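Endo-beta-1,4-glucanase (Ampullaria crossean, PDB 5XBU) is a glycoside hydrolase family 45 endoglucanase that probably cleaves internal beta-1,4-glucosidic bonds of cellulose. Local coordinates at residues Arg22-Ser26 against Asn133-Glu138; Thr58-Tyr64 against Val139-Leu143; Leu84-Gly88 against Pro98-Pro103. One frame throughout, in Å; residues are numbered along the deposited sequence.

How the interactions relate
All three interactions reach the same mixed, curled sheet, but at different depths. The centre of interaction 2 lies about 4 Å from that of the chain; it is an antiparallel strand pair, with backbone bonds reinforced by threonine and serine hydroxyls and an aromatic pair beneath. Interaction 1, also buried, docks a turn-forming loop on strand 22-30 through a tyrosine ring, one amide-hydroxyl bond and a water. It touches interaction 2 directly: Ser26 meets His140, and Ala25 packs on Phe141. Interaction 3, nearer the surface, joins the two ends of a strand-to-strand connection by proline and histidine packing; its Leu84 reaches Phe141 and Leu143 of interaction 2.

Interaction 1. Residues Arg22-Ser26 against Asn133-Glu138; sequences RPCAS and NSHGYE
Tyr137 brings its ring against strand residues Cys24-Ser26 and carries much of the packing of this contact. The backbone of Ala25 and Ser26 passes over one face of the ring, while the CB of Cys24 stands at its edge, close to the ring plane, 3.7 Å from Tyr137 CE1. Further round, Ser26 CB approaches Tyr137 CD2 to 3.5 Å. The first torsion of Tyr137 sets CG beside its own backbone N (chi1 -59°), which directs the ring at the strand; its hydroxyl is held beyond the contact by Glu159 and Gln7.

The one direct hydrogen bond between the segments runs from Asn133 ND2 to Ser26 OG, 2.9 Å long and bent at the hydrogen (145°), with the hydroxyl oxygen practically in the amide plane. Ser26 OG also bonds to His140, and Asn133 ND2 to the carbonyl of Trp120, so both groups are tied in two directions. The other end of the amide organises its own loop: Asn133 OD1 accepts from His135 N, forming an Asx turn, and from Tyr137 N at 3.1 Å. The two donors arrive on opposite faces of the carbonyl plane, which should fix the rotation of the amide and present ND2 to the serine. A type I turn from Asn133 to Gly136 underlies this loop.

At the other end, Glu138 OE2 lies 3.2 Å from Pro23 CB and bonds to Trp162 NE1. A water bridges the backbones, donating a hydrogen bond to Cys24 O at 2.7 Å and accepting one from Glu138 N.

The loop thus covers the first half of strand 22-30 just before entering its parallel neighbour, strand 140-144, while strands 17-19 and 160-165 pair with strand 22-30 and a disulfide joins Cys24 to Cys9.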
loop_
_atom_site.group_PDB
_atom_site.type_symbol
_atom_site.label_atom_id
_atom_site.label_comp_id
_atom_site.label_asym_id
_atom_site.label_seq_id
_atom_site.Cartn_x
_atom_site.Cartn_y
_atom_site.Cartn_z
ATOM N N ARG A 22 -17.394 1.232 1.167
ATOM C CA ARG A 22 -16.012 1.650 1.017
ATOM C C ARG A 22 -15.209 0.600 0.262
ATOM O O ARG A 22 -15.448 -0.598 0.407
ATOM C CB ARG A 22 -15.398 1.844 2.403
ATOM C CG ARG A 22 -16.039 2.985 3.181
ATOM C CD ARG A 22 -15.735 2.803 4.645
ATOM N NE ARG A 22 -16.141 3.903 5.518
ATOM C CZ ARG A 22 -17.367 4.053 6.017
ATOM N NH1 ARG A 22 -17.637 5.069 6.828
ATOM N NH2 ARG A 22 -18.332 3.202 5.686
ATOM N N PRO A 23 -14.249 1.011 -0.557
ATOM C CA PRO A 23 -13.427 0.033 -1.260
ATOM C C PRO A 23 -12.460 -0.647 -0.299
ATOM O O PRO A 23 -11.905 -0.021 0.605
ATOM C CB PRO A 23 -12.656 0.892 -2.262
ATOM C CG PRO A 23 -12.490 2.204 -1.548
ATOM C CD PRO A 23 -13.820 2.398 -0.824
ATOM N N CYS A 24 -12.247 -1.938 -0.536
ATOM C CA CYS A 24 -11.262 -2.677 0.220
ATOM C C CYS A 24 -9.938 -2.797 -0.521
ATOM O O CYS A 24 -9.861 -2.670 -1.742
ATOM C CB CYS A 24 -11.804 -4.047 0.588
ATOM S SG CYS A 24 -13.304 -3.854 1.581
ATOM N N ALA A 25 -8.905 -3.081 0.254
ATOM C CA ALA A 25 -7.582 -3.377 -0.245
ATOM C C ALA A 25 -7.062 -4.602 0.475
ATOM O O ALA A 25 -7.386 -4.840 1.650
ATOM C CB ALA A 25 -6.615 -2.227 -0.012
ATOM N N SER A 26 -6.243 -5.368 -0.229
ATOM C CA SER A 26 -5.401 -6.356 0.420
ATOM C C SER A 26 -4.099 -5.709 0.867
ATOM O O SER A 26 -3.706 -4.639 0.383
ATOM C CB SER A 26 -5.152 -7.537 -0.512
ATOM O OG SER A 26 -4.845 -7.130 -1.839
ATOM N N ASN A 133 -7.098 -7.614 -8.217
ATOM C CA ASN A 133 -6.119 -8.680 -8.114
ATOM C C ASN A 133 -6.803 -10.041 -8.010
ATOM O O ASN A 133 -8.030 -10.149 -8.039
ATOM C CB ASN A 133 -5.088 -8.446 -6.994
ATOM C CG ASN A 133 -5.665 -8.453 -5.592
ATOM O OD1 ASN A 133 -6.762 -8.943 -5.345
ATOM N ND2 ASN A 133 -4.901 -7.894 -4.658
ATOM N N SER A 134 -5.988 -11.073 -7.862
ATOM C CA SER A 134 -6.470 -12.444 -7.845
ATOM C C SER A 134 -7.369 -12.737 -6.654
ATOM O O SER A 134 -8.021 -13.777 -6.647
ATOM C CB SER A 134 -5.278 -13.394 -7.854
ATOM O OG SER A 134 -4.595 -13.379 -6.608
ATOM N N HIS A 135 -7.426 -11.851 -5.664
ATOM C CA HIS A 135 -8.260 -12.008 -4.486
ATOM C C HIS A 135 -9.439 -11.055 -4.464
ATOM O O HIS A 135 -10.202 -11.051 -3.493
ATOM C CB HIS A 135 -7.412 -11.900 -3.230
ATOM C CG HIS A 135 -6.392 -12.986 -3.155
ATOM N ND1 HIS A 135 -6.742 -14.317 -3.138
ATOM C CD2 HIS A 135 -5.038 -12.945 -3.142
ATOM C CE1 HIS A 135 -5.643 -15.047 -3.097
ATOM N NE2 HIS A 135 -4.595 -14.244 -3.097
ATOM N N GLY A 136 -9.620 -10.262 -5.539
ATOM C CA GLY A 136 -10.796 -9.433 -5.687
ATOM C C GLY A 136 -10.669 -8.010 -5.201
ATOM O O GLY A 136 -11.693 -7.320 -5.109
ATOM N N TYR A 137 -9.448 -7.526 -4.960
ATOM C CA TYR A 137 -9.265 -6.164 -4.466
ATOM C C TYR A 137 -8.771 -5.244 -5.570
ATOM O O TYR A 137 -7.907 -5.615 -6.371
ATOM C CB TYR A 137 -8.274 -6.127 -3.282
ATOM C CG TYR A 137 -8.765 -6.988 -2.150
ATOM C CD1 TYR A 137 -9.749 -6.525 -1.305
ATOM C CD2 TYR A 137 -8.261 -8.260 -1.977
ATOM C CE1 TYR A 137 -10.259 -7.331 -0.274
ATOM C CE2 TYR A 137 -8.760 -9.084 -0.946
ATOM C CZ TYR A 137 -9.737 -8.595 -0.108
ATOM O OH TYR A 137 -10.210 -9.448 0.884
ATOM N N GLU A 138 -9.289 -4.021 -5.566
ATOM C CA GLU A 138 -8.913 -3.029 -6.586
ATOM C C GLU A 138 -7.522 -2.448 -6.402
ATOM O O GLU A 138 -7.043 -1.750 -7.302
ATOM C CB GLU A 138 -9.916 -1.888 -6.654
ATOM C CG GLU A 138 -9.915 -1.001 -5.447
ATOM C CD GLU A 138 -10.752 0.244 -5.575
ATOM O OE1 GLU A 138 -11.545 0.359 -6.548
ATOM O OE2 GLU A 138 -10.587 1.141 -4.716
HETATM O O HOH W 1 -11.409 -3.700 -3.682
#

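Interaction 2. Residues Thr58-Tyr64 against Val139-Leu143; sequences TAPSERY and VHFDL
Asp142 O is gripped by two donors from strand 57-60. Ala59 N reaches it at 2.8 Å in the carbonyl plane, and Thr58 OG1 at 2.9 Å from well above that plane, so the two use different directions of approach. The threonine hydroxyl gets there because chi1 of -176° places OG1 opposite the backbone N, where it also sits at the edge of the Phe141 ring. Asp142 N returns a bond to Ala59 O, closing the hydrogen-bonded antiparallel pair Ala59-Asp142, flanked by the non-hydrogen-bonded pairs Thr58-Leu143 and Pro60-Phe141.

Beyond the Pro60-Phe141 pair, Ser61 extends the bonding past the end of the strand. Its N donates to His140 O at 2.9 Å, and its side chain takes over the acceptor role: His140 N donates to Ser61 OG at 3.0 Å, an N-H...O angle of 160°. The hydroxyl thus stands in for a carbonyl where the chain turns into helix 62-65. His140 directs its imidazole nitrogens to Ser26 and Thr28 of strand 22-30.

On the face carrying Thr58, Pro60, Phe141 and Leu143 the packing is mostly apolar, and Tyr64 of helix 62-65 joins it. Phe141 CE1 lies 3.8 Å from Pro60 CB, and the edge of the Phe141 ring is turned toward the face of Tyr64 in an offset edge-to-face pair, centroids 6.0 Å apart and planes at 77°. Val139 CG2 packs 3.6 Å from Tyr64 CB, and the Tyr64 hydroxyl goes on to Glu164. Val82 and Leu84 of strand 81-86 also touch Phe141.

Strand 140-144, antiparallel to 57-60 on one side and parallel to 22-30 on the other, contributes its Phe141 face to the packed interior of the double-psi beta-barrel, the fold of GH45 endoglucanases.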
loop_
_atom_site.group_PDB
_atom_site.type_symbol
_atom_site.label_atom_id
_atom_site.label_comp_id
_atom_site.label_asym_id
_atom_site.label_seq_id
_atom_site.Cartn_x
_atom_site.Cartn_y
_atom_site.Cartn_z
ATOM N N THR A 58 4.463 2.568 2.527
ATOM C CA THR A 58 3.922 1.519 1.699
ATOM C C THR A 58 4.424 1.609 0.256
ATOM O O THR A 58 4.742 2.683 -0.267
ATOM C CB THR A 58 2.372 1.528 1.765
ATOM O OG1 THR A 58 1.811 0.451 1.023
ATOM C CG2 THR A 58 1.721 2.815 1.261
ATOM N N ALA A 59 4.410 0.437 -0.375
ATOM C CA ALA A 59 4.557 0.230 -1.812
ATOM C C ALA A 59 3.219 -0.276 -2.338
ATOM O O ALA A 59 2.923 -1.475 -2.226
ATOM C CB ALA A 59 5.663 -0.787 -2.080
ATOM N N PRO A 60 2.385 0.586 -2.915
ATOM C CA PRO A 60 1.130 0.114 -3.502
ATOM C C PRO A 60 1.372 -0.594 -4.818
ATOM O O PRO A 60 2.348 -0.341 -5.527
ATOM C CB PRO A 60 0.315 1.396 -3.730
ATOM C CG PRO A 60 1.015 2.456 -2.923
ATOM C CD PRO A 60 2.457 2.060 -2.968
ATOM N N SER A 61 0.394 -1.397 -5.199
ATOM C CA SER A 61 0.350 -1.961 -6.527
ATOM C C SER A 61 0.500 -0.865 -7.592
ATOM O O SER A 61 0.005 0.261 -7.456
ATOM C CB SER A 61 -0.939 -2.775 -6.668
ATOM O OG SER A 61 -2.080 -2.061 -6.242
ATOM N N GLU A 62 1.162 -1.273 -8.674
ATOM C CA GLU A 62 1.680 -0.364 -9.692
ATOM C C GLU A 62 0.641 0.603 -10.261
ATOM O O GLU A 62 0.938 1.791 -10.426
ATOM C CB GLU A 62 2.258 -1.227 -10.817
ATOM C CG GLU A 62 2.942 -0.473 -11.935
ATOM C CD GLU A 62 3.596 -1.401 -12.935
ATOM O OE1 GLU A 62 3.678 -0.983 -14.102
ATOM O OE2 GLU A 62 4.040 -2.513 -12.578
ATOM N N ARG A 63 -0.540 0.116 -10.642
ATOM C CA ARG A 63 -1.483 0.999 -11.317
ATOM C C ARG A 63 -2.044 2.068 -10.389
ATOM O O ARG A 63 -2.378 3.159 -10.865
ATOM C CB ARG A 63 -2.569 0.198 -12.020
ATOM C CG ARG A 63 -2.053 -0.600 -13.208
ATOM C CD ARG A 63 -1.734 0.290 -14.452
ATOM N NE ARG A 63 -1.149 -0.564 -15.503
ATOM C CZ ARG A 63 0.130 -0.906 -15.575
ATOM N NH1 ARG A 63 1.019 -0.311 -14.791
ATOM N NH2 ARG A 63 0.499 -1.860 -16.415
ATOM N N TYR A 64 -2.146 1.827 -9.080
ATOM C CA TYR A 64 -2.438 2.926 -8.168
ATOM C C TYR A 64 -1.220 3.821 -7.997
ATOM O O TYR A 64 -1.329 5.049 -8.046
ATOM C CB TYR A 64 -2.954 2.433 -6.802
ATOM C CG TYR A 64 -3.120 3.573 -5.839
ATOM C CD1 TYR A 64 -4.101 4.542 -6.018
ATOM C CD2 TYR A 64 -2.241 3.733 -4.786
ATOM C CE1 TYR A 64 -4.207 5.626 -5.177
ATOM C CE2 TYR A 64 -2.324 4.814 -3.953
ATOM C CZ TYR A 64 -3.300 5.765 -4.132
ATOM O OH TYR A 64 -3.328 6.826 -3.265
ATOM N N VAL A 139 -6.911 -2.641 -5.240
ATOM C CA VAL A 139 -5.601 -2.101 -4.939
ATOM C C VAL A 139 -4.997 -2.969 -3.849
ATOM O O VAL A 139 -5.714 -3.618 -3.072
ATOM C CB VAL A 139 -5.691 -0.614 -4.510
ATOM C CG1 VAL A 139 -6.375 -0.438 -3.193
ATOM C CG2 VAL A 139 -4.335 0.068 -4.539
ATOM N N HIS A 140 -3.668 -2.983 -3.811
ATOM C CA HIS A 140 -2.894 -3.706 -2.816
ATOM C C HIS A 140 -1.893 -2.750 -2.191
ATOM O O HIS A 140 -1.259 -1.969 -2.899
ATOM C CB HIS A 140 -2.163 -4.870 -3.448
ATOM C CG HIS A 140 -1.478 -5.729 -2.458
ATOM N ND1 HIS A 140 -2.184 -6.649 -1.720
ATOM C CD2 HIS A 140 -0.188 -5.764 -2.046
ATOM C CE1 HIS A 140 -1.335 -7.221 -0.888
ATOM N NE2 HIS A 140 -0.121 -6.716 -1.063
ATOM N N PHE A 141 -1.696 -2.855 -0.882
ATOM C CA PHE A 141 -0.671 -2.092 -0.165
ATOM C C PHE A 141 0.339 -3.048 0.451
ATOM O O PHE A 141 0.003 -3.799 1.369
ATOM C CB PHE A 141 -1.275 -1.151 0.873
ATOM C CG PHE A 141 -2.127 -0.101 0.241
ATOM C CD1 PHE A 141 -1.539 0.970 -0.443
ATOM C CD2 PHE A 141 -3.523 -0.190 0.247
ATOM C CE1 PHE A 141 -2.309 1.911 -1.090
ATOM C CE2 PHE A 141 -4.287 0.769 -0.392
ATOM C CZ PHE A 141 -3.697 1.812 -1.062
ATOM N N ASP A 142 1.581 -3.001 -0.032
ATOM C CA ASP A 142 2.674 -3.737 0.580
ATOM C C ASP A 142 3.273 -2.828 1.645
ATOM O O ASP A 142 3.658 -1.696 1.356
ATOM C CB ASP A 142 3.696 -4.137 -0.483
ATOM C CG ASP A 142 4.426 -5.429 -0.163
ATOM O OD1 ASP A 142 4.200 -6.016 0.906
ATOM O OD2 ASP A 142 5.242 -5.821 -1.025
ATOM N N LEU A 143 3.334 -3.298 2.878
ATOM C CA LEU A 143 3.662 -2.440 4.003
ATOM C C LEU A 143 5.102 -2.702 4.457
ATOM O O LEU A 143 5.463 -3.832 4.775
ATOM C CB LEU A 143 2.693 -2.690 5.174
ATOM C CG LEU A 143 1.198 -2.610 4.772
ATOM C CD1 LEU A 143 0.351 -2.887 5.977
ATOM C CD2 LEU A 143 0.849 -1.260 4.159
#

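Interaction 3. Residues Leu84-Gly88 against Pro98-Pro103; sequences LTPTG and PPNHNP
The first torsion of His101 sets CG beside the backbone N and anti to the carbonyl carbon (chi1 -58°), which lays one face of the imidazole along the backbone from Pro86 to Gly88. Pro86 O comes 3.6 Å from His101 CG, and at the far end of the imidazole His101 NE2 lies 3.5 Å from Gly88 CA. Gly88, with a positive phi of 98°, lets the ring lie close against the backbone.

Pro86 is the other centre of the contact. Its CB rests 3.9 Å from Pro98 CG and also approaches the imidazole at His101 CD2, whereas its CD turns to the opposing backbone, 3.5 Å from Asn102 O. Further back along the strand, in one of the two conformers modelled for Pro103, Thr85 OG1 lies 3.6 Å from Pro103 CB, the two side chains running side by side. In that conformer Pro103 CA also makes a CA-H...O contact of 3.3 Å with Leu84 O.

The shape of the opposing loop is supported by an Asx turn in which Asn100 OD1 accepts from Asn102 N at 2.9 Å, bending the chain around His101. On the strand side, Thr87 OG1 bonds to Glu159 and to Gly89 N, while Trp155 packs against Pro86.

Here the two ends of the connection between antiparallel strands 81-86 and 104-108 come together at the margin of the barrel. Leu84 bonds to Val104 in the neighbouring strand, and the proline and histidine packing extends the association of the two chain ends past it: a beta-hairpin with a long connection, whose base is closed by side-chain and backbone packing.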
loop_
_atom_site.group_PDB
_atom_site.type_symbol
_atom_site.label_atom_id
_atom_site.label_comp_id
_atom_site.label_asym_id
_atom_site.label_seq_id
_atom_site.Cartn_x
_atom_site.Cartn_y
_atom_site.Cartn_z
ATOM N N LEU A 84 -5.695 2.996 6.293
ATOM C CA LEU A 84 -6.085 1.609 6.150
ATOM C C LEU A 84 -6.749 1.148 7.443
ATOM O O LEU A 84 -6.148 1.249 8.520
ATOM C CB LEU A 84 -4.894 0.729 5.821
ATOM C CG LEU A 84 -4.054 1.184 4.618
ATOM C CD1 LEU A 84 -3.001 0.149 4.305
ATOM C CD2 LEU A 84 -4.936 1.422 3.394
ATOM N N THR A 85 -7.989 0.676 7.347
ATOM C CA THR A 85 -8.758 0.243 8.506
ATOM C C THR A 85 -9.077 -1.232 8.377
ATOM O O THR A 85 -9.803 -1.617 7.450
ATOM C CB THR A 85 -10.055 1.031 8.637
ATOM O OG1 THR A 85 -9.797 2.430 8.658
ATOM C CG2 THR A 85 -10.795 0.667 9.913
ATOM N N PRO A 86 -8.568 -2.092 9.259
ATOM C CA PRO A 86 -8.912 -3.513 9.157
ATOM C C PRO A 86 -10.415 -3.738 9.243
ATOM O O PRO A 86 -11.110 -3.107 10.045
ATOM C CB PRO A 86 -8.203 -4.156 10.358
ATOM C CG PRO A 86 -7.035 -3.201 10.612
ATOM C CD PRO A 86 -7.608 -1.837 10.359
ATOM N N THR A 87 -10.894 -4.713 8.462
ATOM C CA THR A 87 -12.281 -5.166 8.553
ATOM C C THR A 87 -12.443 -6.343 9.519
ATOM O O THR A 87 -13.574 -6.670 9.888
ATOM C CB THR A 87 -12.744 -5.643 7.172
ATOM O OG1 THR A 87 -11.880 -6.727 6.816
ATOM C CG2 THR A 87 -12.723 -4.526 6.147
ATOM N N GLY A 88 -11.359 -7.016 9.868
ATOM C CA GLY A 88 -11.401 -8.329 10.484
ATOM C C GLY A 88 -11.182 -9.469 9.522
ATOM O O GLY A 88 -11.031 -10.616 9.945
ATOM N N PRO A 98 -6.694 -9.561 12.719
ATOM C CA PRO A 98 -5.806 -8.826 13.616
ATOM C C PRO A 98 -6.427 -8.649 14.990
ATOM O O PRO A 98 -7.647 -8.819 15.168
ATOM C CB PRO A 98 -5.624 -7.482 12.904
ATOM C CG PRO A 98 -6.898 -7.328 12.142
ATOM C CD PRO A 98 -7.235 -8.694 11.649
ATOM N N PRO A 99 -5.614 -8.289 15.991
ATOM C CA PRO A 99 -6.139 -8.148 17.363
ATOM C C PRO A 99 -7.067 -6.966 17.563
ATOM O O PRO A 99 -7.904 -7.001 18.475
ATOM C CB PRO A 99 -4.862 -7.985 18.202
ATOM C CG PRO A 99 -3.859 -7.410 17.217
ATOM C CD PRO A 99 -4.142 -8.168 15.959
ATOM N N ASN A 100 -6.952 -5.924 16.745
ATOM C CA ASN A 100 -7.835 -4.775 16.820
ATOM C C ASN A 100 -7.964 -4.199 15.423
ATOM O O ASN A 100 -7.273 -4.621 14.489
ATOM C CB ASN A 100 -7.371 -3.745 17.838
ATOM C CG ASN A 100 -6.076 -3.085 17.415
ATOM O OD1 ASN A 100 -6.005 -2.462 16.362
ATOM N ND2 ASN A 100 -5.042 -3.263 18.194
ATOM N N HIS A 101 -8.896 -3.262 15.291
ATOM C CA HIS A 101 -9.156 -2.600 14.011
ATOM C C HIS A 101 -8.761 -1.134 14.035
ATOM O O HIS A 101 -9.328 -0.323 13.304
ATOM C CB HIS A 101 -10.609 -2.765 13.579
ATOM C CG HIS A 101 -11.034 -4.186 13.454
ATOM N ND1 HIS A 101 -12.347 -4.549 13.263
ATOM C CD2 HIS A 101 -10.320 -5.338 13.492
ATOM C CE1 HIS A 101 -12.417 -5.865 13.194
ATOM N NE2 HIS A 101 -11.208 -6.374 13.338
ATOM N N ASN A 102 -7.784 -0.766 14.837
ATOM C CA ASN A 102 -7.326 0.612 14.822
ATOM C C ASN A 102 -6.839 0.962 13.414
ATOM O O ASN A 102 -6.070 0.196 12.818
ATOM C CB ASN A 102 -6.119 0.798 15.754
ATOM C CG ASN A 102 -6.415 0.585 17.213
ATOM O OD1 ASN A 102 -7.553 0.637 17.668
ATOM N ND2 ASN A 102 -5.360 0.327 17.967
ATOM N N PRO A 103 -7.233 2.109 12.871
ATOM C CA PRO A 103 -6.734 2.516 11.559
ATOM C C PRO A 103 -5.281 2.943 11.657
ATOM O O PRO A 103 -4.782 3.332 12.714
ATOM C CB PRO A 103 -7.626 3.700 11.195
ATOM C CG PRO A 103 -8.098 4.258 12.490
ATOM C CD PRO A 103 -8.138 3.109 13.465
#